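Local coordinates for salt-tolerant glutaminase (Micrococcus luteus, PDB 3AGD), which probably catalyses the hydrolysis of L-glutamine to L-glutamate and ammonium, as a salt-tolerant member of the glutaminase family, at residues Y157-L168 and A184-A193; Q63-Y71 and N110-L118. One frame throughout, in Å; residues are numbered along the deposited sequence.

Interaction 1 of 2, residues Y157-L168 and A184-A193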
loop_
_atom_site.group_PDB
_atom_site.type_symbol
_atom_site.label_atom_id
_atom_site.label_comp_id
_atom_site.label_asym_id
_atom_site.label_seq_id
_atom_site.Cartn_x
_atom_site.Cartn_y
_atom_site.Cartn_z
ATOM N N TYR A 157 2.636 6.188 35.508
ATOM C CA TYR A 157 1.412 5.441 35.787
ATOM C C TYR A 157 0.627 6.046 36.954
ATOM O O TYR A 157 -0.544 6.400 36.804
ATOM C CB TYR A 157 1.754 3.986 36.110
ATOM C CG TYR A 157 0.608 3.177 36.682
ATOM C CD1 TYR A 157 -0.333 2.573 35.846
ATOM C CD2 TYR A 157 0.477 3.000 38.063
ATOM C CE1 TYR A 157 -1.368 1.809 36.365
ATOM C CE2 TYR A 157 -0.559 2.238 38.595
ATOM C CZ TYR A 157 -1.476 1.644 37.738
ATOM O OH TYR A 157 -2.489 0.871 38.250
ATOM N N GLU A 158 1.268 6.148 38.115
ATOM C CA GLU A 158 0.613 6.703 39.296
ATOM C C GLU A 158 0.085 8.096 38.986
ATOM O O GLU A 158 -1.056 8.422 39.286
ATOM C CB GLU A 158 1.589 6.780 40.476
ATOM C CG GLU A 158 2.115 5.441 40.978
ATOM C CD GLU A 158 1.013 4.503 41.457
ATOM O OE1 GLU A 158 -0.094 4.987 41.778
ATOM O OE2 GLU A 158 1.263 3.278 41.525
ATOM N N SER A 159 0.926 8.914 38.374
ATOM C CA SER A 159 0.544 10.270 38.018
ATOM C C SER A 159 -0.744 10.294 37.182
ATOM O O SER A 159 -1.692 11.009 37.506
ATOM C CB SER A 159 1.687 10.929 37.245
ATOM O OG SER A 159 1.384 12.271 36.919
ATOM N N GLU A 160 -0.785 9.504 36.114
ATOM C CA GLU A 160 -1.963 9.475 35.256
ATOM C C GLU A 160 -3.170 8.811 35.909
ATOM O O GLU A 160 -4.310 9.195 35.649
ATOM C CB GLU A 160 -1.641 8.789 33.926
ATOM C CG GLU A 160 -2.872 8.439 33.108
ATOM C CD GLU A 160 -2.569 8.232 31.639
ATOM O OE1 GLU A 160 -1.414 7.894 31.299
ATOM O OE2 GLU A 160 -3.498 8.399 30.822
ATOM N N MET A 161 -2.930 7.822 36.763
ATOM C CA MET A 161 -4.037 7.151 37.426
ATOM C C MET A 161 -4.813 8.104 38.332
ATOM O O MET A 161 -5.959 7.832 38.690
ATOM C CB MET A 161 -3.528 5.957 38.234
ATOM C CG MET A 161 -3.267 4.717 37.393
ATOM S SD MET A 161 -4.778 4.069 36.619
ATOM C CE MET A 161 -5.491 3.170 37.997
ATOM N N ALA A 162 -4.192 9.228 38.685
ATOM C CA ALA A 162 -4.827 10.220 39.552
ATOM C C ALA A 162 -5.783 11.129 38.783
ATOM O O ALA A 162 -6.611 11.821 39.378
ATOM C CB ALA A 162 -3.765 11.059 40.245
ATOM N N VAL A 163 -5.663 11.128 37.458
ATOM C CA VAL A 163 -6.512 11.955 36.607
ATOM C C VAL A 163 -7.035 11.151 35.418
ATOM O O VAL A 163 -6.839 11.533 34.266
ATOM C CB VAL A 163 -5.731 13.193 36.083
ATOM C CG1 VAL A 163 -5.441 14.145 37.230
ATOM C CG2 VAL A 163 -4.414 12.755 35.441
ATOM N N SER A 164 -7.718 10.045 35.702
ATOM C CA SER A 164 -8.250 9.192 34.643
ATOM C C SER A 164 -9.775 9.166 34.548
ATOM O O SER A 164 -10.350 8.204 34.035
ATOM C CB SER A 164 -7.730 7.761 34.821
ATOM O OG SER A 164 -6.316 7.709 34.719
ATOM N N ASP A 165 -10.433 10.218 35.020
ATOM C CA ASP A 165 -11.884 10.254 34.967
ATOM C C ASP A 165 -12.455 10.021 33.569
ATOM O O ASP A 165 -13.426 9.278 33.419
ATOM C CB ASP A 165 -12.419 11.572 35.539
ATOM C CG ASP A 165 -12.560 11.533 37.047
ATOM O OD1 ASP A 165 -13.178 10.578 37.561
ATOM O OD2 ASP A 165 -12.064 12.455 37.721
ATOM N N ARG A 166 -11.863 10.633 32.547
ATOM C CA ARG A 166 -12.380 10.444 31.196
ATOM C C ARG A 166 -12.304 8.985 30.760
ATOM O O ARG A 166 -13.282 8.440 30.244
ATOM C CB ARG A 166 -11.649 11.333 30.176
ATOM C CG ARG A 166 -12.158 11.113 28.742
ATOM C CD ARG A 166 -11.768 12.220 27.770
ATOM N NE ARG A 166 -12.322 11.973 26.437
ATOM C CZ ARG A 166 -11.886 11.034 25.595
ATOM N NH1 ARG A 166 -10.872 10.245 25.930
ATOM N NH2 ARG A 166 -12.483 10.865 24.419
ATOM N N ASN A 167 -11.158 8.340 30.961
ATOM C CA ASN A 167 -11.044 6.937 30.563
ATOM C C ASN A 167 -11.936 6.034 31.413
ATOM O O ASN A 167 -12.441 5.013 30.929
ATOM C CB ASN A 167 -9.588 6.460 30.623
ATOM C CG ASN A 167 -8.788 6.904 29.412
ATOM O OD1 ASN A 167 -9.304 6.927 28.293
ATOM N ND2 ASN A 167 -7.526 7.244 29.624
ATOM N N LEU A 168 -12.118 6.404 32.679
ATOM C CA LEU A 168 -12.987 5.649 33.581
ATOM C C LEU A 168 -14.421 5.805 33.062
ATOM O O LEU A 168 -15.229 4.882 33.134
ATOM C CB LEU A 168 -12.873 6.195 35.006
ATOM C CG LEU A 168 -11.608 5.801 35.780
ATOM C CD1 LEU A 168 -11.408 6.709 37.006
ATOM C CD2 LEU A 168 -11.723 4.348 36.192
ATOM N N ALA A 184 -14.374 -1.093 35.643
ATOM C CA ALA A 184 -13.838 0.024 34.881
ATOM C C ALA A 184 -12.439 0.342 35.402
ATOM O O ALA A 184 -11.514 0.606 34.631
ATOM C CB ALA A 184 -14.748 1.239 35.038
ATOM N N GLU A 185 -12.298 0.302 36.722
ATOM C CA GLU A 185 -11.030 0.585 37.374
ATOM C C GLU A 185 -9.913 -0.379 36.952
ATOM O O GLU A 185 -8.775 0.040 36.728
ATOM C CB GLU A 185 -11.217 0.539 38.894
ATOM C CG GLU A 185 -9.954 0.812 39.685
ATOM C CD GLU A 185 -9.472 2.243 39.548
ATOM O OE1 GLU A 185 -8.381 2.555 40.074
ATOM O OE2 GLU A 185 -10.187 3.057 38.923
ATOM N N GLU A 186 -10.243 -1.663 36.841
ATOM C CA GLU A 186 -9.268 -2.689 36.463
ATOM C C GLU A 186 -8.812 -2.569 35.009
ATOM O O GLU A 186 -7.640 -2.783 34.693
ATOM C CB GLU A 186 -9.857 -4.084 36.687
ATOM C CG GLU A 186 -8.901 -5.231 36.381
ATOM C CD GLU A 186 -9.558 -6.599 36.515
ATOM O OE1 GLU A 186 -10.320 -6.796 37.485
ATOM O OE2 GLU A 186 -9.305 -7.477 35.660
ATOM N N ILE A 187 -9.740 -2.240 34.120
ATOM C CA ILE A 187 -9.395 -2.108 32.713
ATOM C C ILE A 187 -8.628 -0.817 32.459
ATOM O O ILE A 187 -7.687 -0.795 31.674
ATOM C CB ILE A 187 -10.657 -2.168 31.833
ATOM C CG1 ILE A 187 -11.319 -3.539 32.000
ATOM C CG2 ILE A 187 -10.294 -1.941 30.377
ATOM C CD1 ILE A 187 -10.384 -4.716 31.685
ATOM N N VAL A 188 -9.014 0.258 33.133
ATOM C CA VAL A 188 -8.312 1.521 32.960
ATOM C C VAL A 188 -6.889 1.411 33.505
ATOM O O VAL A 188 -5.950 1.927 32.899
ATOM C CB VAL A 188 -9.051 2.673 33.672
ATOM C CG1 VAL A 188 -8.154 3.897 33.776
ATOM C CG2 VAL A 188 -10.325 3.017 32.902
ATOM N N ALA A 189 -6.727 0.727 34.636
ATOM C CA ALA A 189 -5.406 0.568 35.238
ATOM C C ALA A 189 -4.463 -0.175 34.293
ATOM O O ALA A 189 -3.296 0.192 34.154
ATOM C CB ALA A 189 -5.515 -0.179 36.577
ATOM N N GLY A 190 -4.969 -1.220 33.646
ATOM C CA GLY A 190 -4.148 -1.978 32.719
ATOM C C GLY A 190 -3.778 -1.160 31.495
ATOM O O GLY A 190 -2.648 -1.213 31.011
ATOM N N TYR A 191 -4.734 -0.395 30.986
ATOM C CA TYR A 191 -4.491 0.439 29.817
ATOM C C TYR A 191 -3.497 1.554 30.150
ATOM O O TYR A 191 -2.623 1.884 29.346
ATOM C CB TYR A 191 -5.809 1.037 29.324
ATOM C CG TYR A 191 -5.638 2.130 28.293
ATOM C CD1 TYR A 191 -5.192 1.840 27.008
ATOM C CD2 TYR A 191 -5.896 3.461 28.616
ATOM C CE1 TYR A 191 -5.002 2.850 26.067
ATOM C CE2 TYR A 191 -5.709 4.477 27.687
ATOM C CZ TYR A 191 -5.259 4.166 26.418
ATOM O OH TYR A 191 -5.033 5.175 25.512
ATOM N N VAL A 192 -3.627 2.140 31.335
ATOM C CA VAL A 192 -2.712 3.203 31.728
ATOM C C VAL A 192 -1.294 2.655 31.878
ATOM O O VAL A 192 -0.325 3.299 31.475
ATOM C CB VAL A 192 -3.149 3.871 33.048
ATOM C CG1 VAL A 192 -2.088 4.871 33.505
ATOM C CG2 VAL A 192 -4.483 4.595 32.845
ATOM N N ALA A 193 -1.177 1.462 32.451
ATOM C CA ALA A 193 0.123 0.827 32.648
ATOM C C ALA A 193 0.737 0.519 31.286
ATOM O O ALA A 193 1.937 0.670 31.073
ATOM C CB ALA A 193 -0.043 -0.447 33.445
HETATM O O HOH W 1 -2.042 -1.779 36.422
HETATM O O HOH W 2 0.587 6.073 31.312
HETATM O O HOH W 3 -5.182 8.125 27.186
#
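Val192 is wedged between Tyr157, Glu160 and Met161 of helix 154-161. Its CG1 lies 3.7 Å from CG of Glu160 and obliquely beside the Tyr157 ring, while CG2 sits 3.8 Å from the Met161 sulfur. With chi1 at -80°, Met161 CG stands beside its backbone N and over the rim of one face of the Tyr157 ring; bends further out carry CE to 3.6 Å from CB of Ala189. Leu168 CD2 meets CG2 of Val188 at 3.8 Å, and CG1 of the same valine faces Ser164 CB.

The Tyr157 ring turns its edge to the opposite helix: Ala189 O lies near the ring plane, 3.3 Å from CE1. Asn167, whose OD1 is hydrogen-bonded to Asn114 ND2, brings its own ND2 to the edge of the Tyr191 ring, amide and ring planes 83° apart.

One water donates to both Glu160 OE1 (2.7 Å) and Val192 O, linking the buried carboxylate to the helix backbone. Ser164 OG donates to Glu160 O at 2.7 Å, from the opposite face to Val163 N, which pins the turn between the two helices.

This packing carries Glu160, Asn167 and Tyr191 of the L-glutamate site. The axes of 157-161 and 184-193 make an angle of 137°; helix 184-195 also packs on helix 165-176, Tyr191 touches helix 114-123, and Ala193 reaches helix 131-146.

Interaction 2 of 2, residues Q63-Y71 and N110-L118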
loop_
_atom_site.group_PDB
_atom_site.type_symbol
_atom_site.label_atom_id
_atom_site.label_comp_id
_atom_site.label_asym_id
_atom_site.label_seq_id
_atom_site.Cartn_x
_atom_site.Cartn_y
_atom_site.Cartn_z
ATOM N N GLN A 63 2.723 5.551 25.445
ATOM C CA GLN A 63 1.344 6.030 25.425
ATOM C C GLN A 63 0.516 5.343 24.329
ATOM O O GLN A 63 0.597 4.123 24.167
ATOM C CB GLN A 63 1.322 7.553 25.251
ATOM C CG GLN A 63 1.937 8.338 26.428
ATOM C CD GLN A 63 1.266 8.034 27.761
ATOM O OE1 GLN A 63 0.049 7.862 27.827
ATOM N NE2 GLN A 63 2.056 7.980 28.831
ATOM N N SER A 64 -0.267 6.115 23.574
ATOM C CA SER A 64 -1.125 5.555 22.527
ATOM C C SER A 64 -0.445 4.752 21.421
ATOM O O SER A 64 -1.112 3.991 20.710
ATOM C CB SER A 64 -1.980 6.652 21.891
ATOM O OG SER A 64 -3.038 7.023 22.757
ATOM N N ALA A 65 0.864 4.913 21.261
ATOM C CA ALA A 65 1.571 4.150 20.235
ATOM C C ALA A 65 1.650 2.686 20.668
ATOM O O ALA A 65 2.234 1.850 19.982
ATOM C CB ALA A 65 2.966 4.716 20.006
ATOM N N SER A 66 1.047 2.385 21.811
ATOM C CA SER A 66 1.014 1.024 22.333
ATOM C C SER A 66 -0.185 0.301 21.733
ATOM O O SER A 66 -0.196 -0.922 21.606
ATOM C CB SER A 66 0.840 1.046 23.849
ATOM O OG SER A 66 -0.473 1.471 24.190
ATOM N N LYS A 67 -1.197 1.077 21.367
ATOM C CA LYS A 67 -2.441 0.544 20.826
ATOM C C LYS A 67 -2.341 -0.468 19.685
ATOM O O LYS A 67 -3.000 -1.505 19.717
ATOM C CB LYS A 67 -3.356 1.708 20.444
ATOM C CG LYS A 67 -3.798 2.522 21.659
ATOM C CD LYS A 67 -4.585 3.754 21.259
ATOM C CE LYS A 67 -5.090 4.505 22.483
ATOM N NZ LYS A 67 -5.821 5.735 22.090
ATOM N N PRO A 68 -1.523 -0.190 18.660
ATOM C CA PRO A 68 -1.451 -1.183 17.587
ATOM C C PRO A 68 -0.879 -2.521 18.028
ATOM O O PRO A 68 -1.238 -3.569 17.489
ATOM C CB PRO A 68 -0.593 -0.493 16.523
ATOM C CG PRO A 68 0.184 0.523 17.288
ATOM C CD PRO A 68 -0.791 1.036 18.297
ATOM N N PHE A 69 -0.009 -2.490 19.030
ATOM C CA PHE A 69 0.620 -3.714 19.511
ATOM C C PHE A 69 -0.268 -4.576 20.402
ATOM O O PHE A 69 -0.271 -5.801 20.273
ATOM C CB PHE A 69 1.942 -3.354 20.191
ATOM C CG PHE A 69 2.853 -2.555 19.302
ATOM C CD1 PHE A 69 3.168 -1.232 19.605
ATOM C CD2 PHE A 69 3.321 -3.097 18.108
ATOM C CE1 PHE A 69 3.931 -0.460 18.731
ATOM C CE2 PHE A 69 4.085 -2.333 17.224
ATOM C CZ PHE A 69 4.391 -1.009 17.534
ATOM N N THR A 70 -1.035 -3.956 21.289
ATOM C CA THR A 70 -1.930 -4.731 22.142
ATOM C C THR A 70 -3.043 -5.296 21.262
ATOM O O THR A 70 -3.546 -6.392 21.503
ATOM C CB THR A 70 -2.548 -3.867 23.268
ATOM O OG1 THR A 70 -3.023 -2.632 22.726
ATOM C CG2 THR A 70 -1.523 -3.580 24.346
ATOM N N TYR A 71 -3.418 -4.535 20.237
ATOM C CA TYR A 71 -4.454 -4.953 19.296
ATOM C C TYR A 71 -3.981 -6.228 18.595
ATOM O O TYR A 71 -4.744 -7.174 18.431
ATOM C CB TYR A 71 -4.714 -3.828 18.279
ATOM C CG TYR A 71 -5.827 -4.082 17.277
ATOM C CD1 TYR A 71 -6.989 -4.770 17.641
ATOM C CD2 TYR A 71 -5.748 -3.561 15.981
ATOM C CE1 TYR A 71 -8.051 -4.929 16.742
ATOM C CE2 TYR A 71 -6.803 -3.710 15.075
ATOM C CZ TYR A 71 -7.953 -4.394 15.461
ATOM O OH TYR A 71 -9.006 -4.527 14.576
ATOM N N ASN A 110 -12.993 1.744 16.852
ATOM C CA ASN A 110 -11.766 1.061 16.440
ATOM C C ASN A 110 -10.727 0.993 17.554
ATOM O O ASN A 110 -10.880 1.627 18.594
ATOM C CB ASN A 110 -11.159 1.731 15.202
ATOM C CG ASN A 110 -10.772 3.171 15.453
ATOM O OD1 ASN A 110 -11.476 4.096 15.050
ATOM N ND2 ASN A 110 -9.653 3.369 16.135
ATOM N N ALA A 111 -9.666 0.225 17.315
ATOM C CA ALA A 111 -8.599 0.016 18.292
ATOM C C ALA A 111 -7.665 1.193 18.560
ATOM O O ALA A 111 -6.913 1.165 19.535
ATOM C CB ALA A 111 -7.766 -1.216 17.888
ATOM N N MET A 112 -7.709 2.215 17.708
ATOM C CA MET A 112 -6.847 3.390 17.854
ATOM C C MET A 112 -7.359 4.430 18.850
ATOM O O MET A 112 -6.579 5.218 19.387
ATOM C CB MET A 112 -6.632 4.057 16.492
ATOM C CG MET A 112 -5.900 3.181 15.482
ATOM S SD MET A 112 -4.265 2.647 16.057
ATOM C CE MET A 112 -4.590 0.963 16.540
ATOM N N ILE A 113 -8.665 4.440 19.088
ATOM C CA ILE A 113 -9.252 5.380 20.035
ATOM C C ILE A 113 -9.284 4.712 21.407
ATOM O O ILE A 113 -9.352 3.482 21.509
ATOM C CB ILE A 113 -10.693 5.778 19.634
ATOM C CG1 ILE A 113 -11.600 4.546 19.635
ATOM C CG2 ILE A 113 -10.689 6.421 18.253
ATOM C CD1 ILE A 113 -13.064 4.853 19.370
ATOM N N ASN A 114 -9.235 5.522 22.456
ATOM C CA ASN A 114 -9.233 5.016 23.822
ATOM C C ASN A 114 -10.274 3.936 24.087
ATOM O O ASN A 114 -9.933 2.843 24.525
ATOM C CB ASN A 114 -9.416 6.179 24.799
ATOM C CG ASN A 114 -8.185 7.059 24.880
ATOM O OD1 ASN A 114 -7.353 7.066 23.968
ATOM N ND2 ASN A 114 -8.064 7.813 25.968
ATOM N N ALA A 115 -11.537 4.241 23.812
ATOM C CA ALA A 115 -12.624 3.287 24.036
ATOM C C ALA A 115 -12.322 1.926 23.408
ATOM O O ALA A 115 -12.558 0.884 24.019
ATOM C CB ALA A 115 -13.930 3.847 23.479
ATOM N N GLY A 116 -11.807 1.933 22.186
ATOM C CA GLY A 116 -11.481 0.673 21.541
ATOM C C GLY A 116 -10.233 0.056 22.154
ATOM O O GLY A 116 -10.085 -1.169 22.189
ATOM N N ALA A 117 -9.330 0.908 22.636
ATOM C CA ALA A 117 -8.088 0.442 23.247
ATOM C C ALA A 117 -8.367 -0.238 24.586
ATOM O O ALA A 117 -7.661 -1.169 24.977
ATOM C CB ALA A 117 -7.123 1.616 23.435
ATOM N N LEU A 118 -9.401 0.233 25.281
ATOM C CA LEU A 118 -9.793 -0.347 26.558
ATOM C C LEU A 118 -10.416 -1.710 26.270
ATOM O O LEU A 118 -10.195 -2.673 27.003
ATOM C CB LEU A 118 -10.805 0.562 27.272
ATOM C CG LEU A 118 -10.274 1.906 27.792
ATOM C CD1 LEU A 118 -11.436 2.831 28.120
ATOM C CD2 LEU A 118 -9.399 1.683 29.028
HETATM O O HOH W 4 -5.586 -0.998 21.100
HETATM O O HOH W 5 -5.131 -1.235 23.681
HETATM O O HOH W 6 -9.961 -1.558 15.084
#
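Ser64 and Lys67, spaced as in an SxxK motif and leading into helix 67-78, meet the turn that runs into helix 114-123 and Asn114; Ser64 and Asn114 both bind L-glutamate in this protein. Lys67 carries most of the contact. Its chain, fully extended beyond CG (chi2 174°), crosses to the other segment and delivers NZ to two oxygens. Asn114 OD1 takes a hydrogen bond of 2.8 Å, with the donor tilted 19° from the amide plane, and Met112 O takes one of 2.9 Å, with NZ well above the carbonyl plane. Two acceptors thus hold the buried amine in position, and Ser64 OG lies 3.1 Å from Lys67 NZ. The methylenes are used as well: CE of Lys67 packs on Ala117 CB at 3.7 Å.

A serine and a lysine three residues on are the hallmark of the serine beta-lactamase and penicillin-binding protein clan, to which the glutaminase family belongs. There the serine is the nucleophile and the lysine sits beside it; the placing of Ser64 and Lys67 is consistent with that scheme but does not prove it.

One turn after Lys67, Tyr71 takes Ala111 CB over the centre of its ring, 3.5 Å from the centroid and 11° off the normal, a CH-pi contact. The phenol OH of that tyrosine is bonded to Arg232. Met112, bent at chi2 and chi3, folds its CE back onto Pro68, at 4.2 Å from CD. Waters join the segments: one donates to both Lys67 O and Ala111 O, and another donates to Ala117 O, 2.8 Å away, and also bonds Thr70 OG1. Helix 227-240 covers Pro68, Tyr71 and Met112 from outside the two segments.

In the fold
Interactions 1 and 2 have centres 14 Å apart and meet at the L-glutamate site, which is without ligand in this chain. Interaction 1 supplies Glu160, Asn167 and Tyr191; interaction 2 supplies Ser64 and Asn114. The seam between them is direct: Asn167 OD1 and Asn114 ND2 are 2.8 Å apart, a probable hydrogen bond, and Tyr191 OH packs 3.1 Å from Lys67 CE. The amide of Asn114 thus faces Asn167 with its nitrogen while its oxygen serves Lys67, so one side chain ties both contacts together. Away from the pocket, Ile187 CG2 packs on Leu118 O at 3.5 Å, a further touch between helices 184-195 and 114-123.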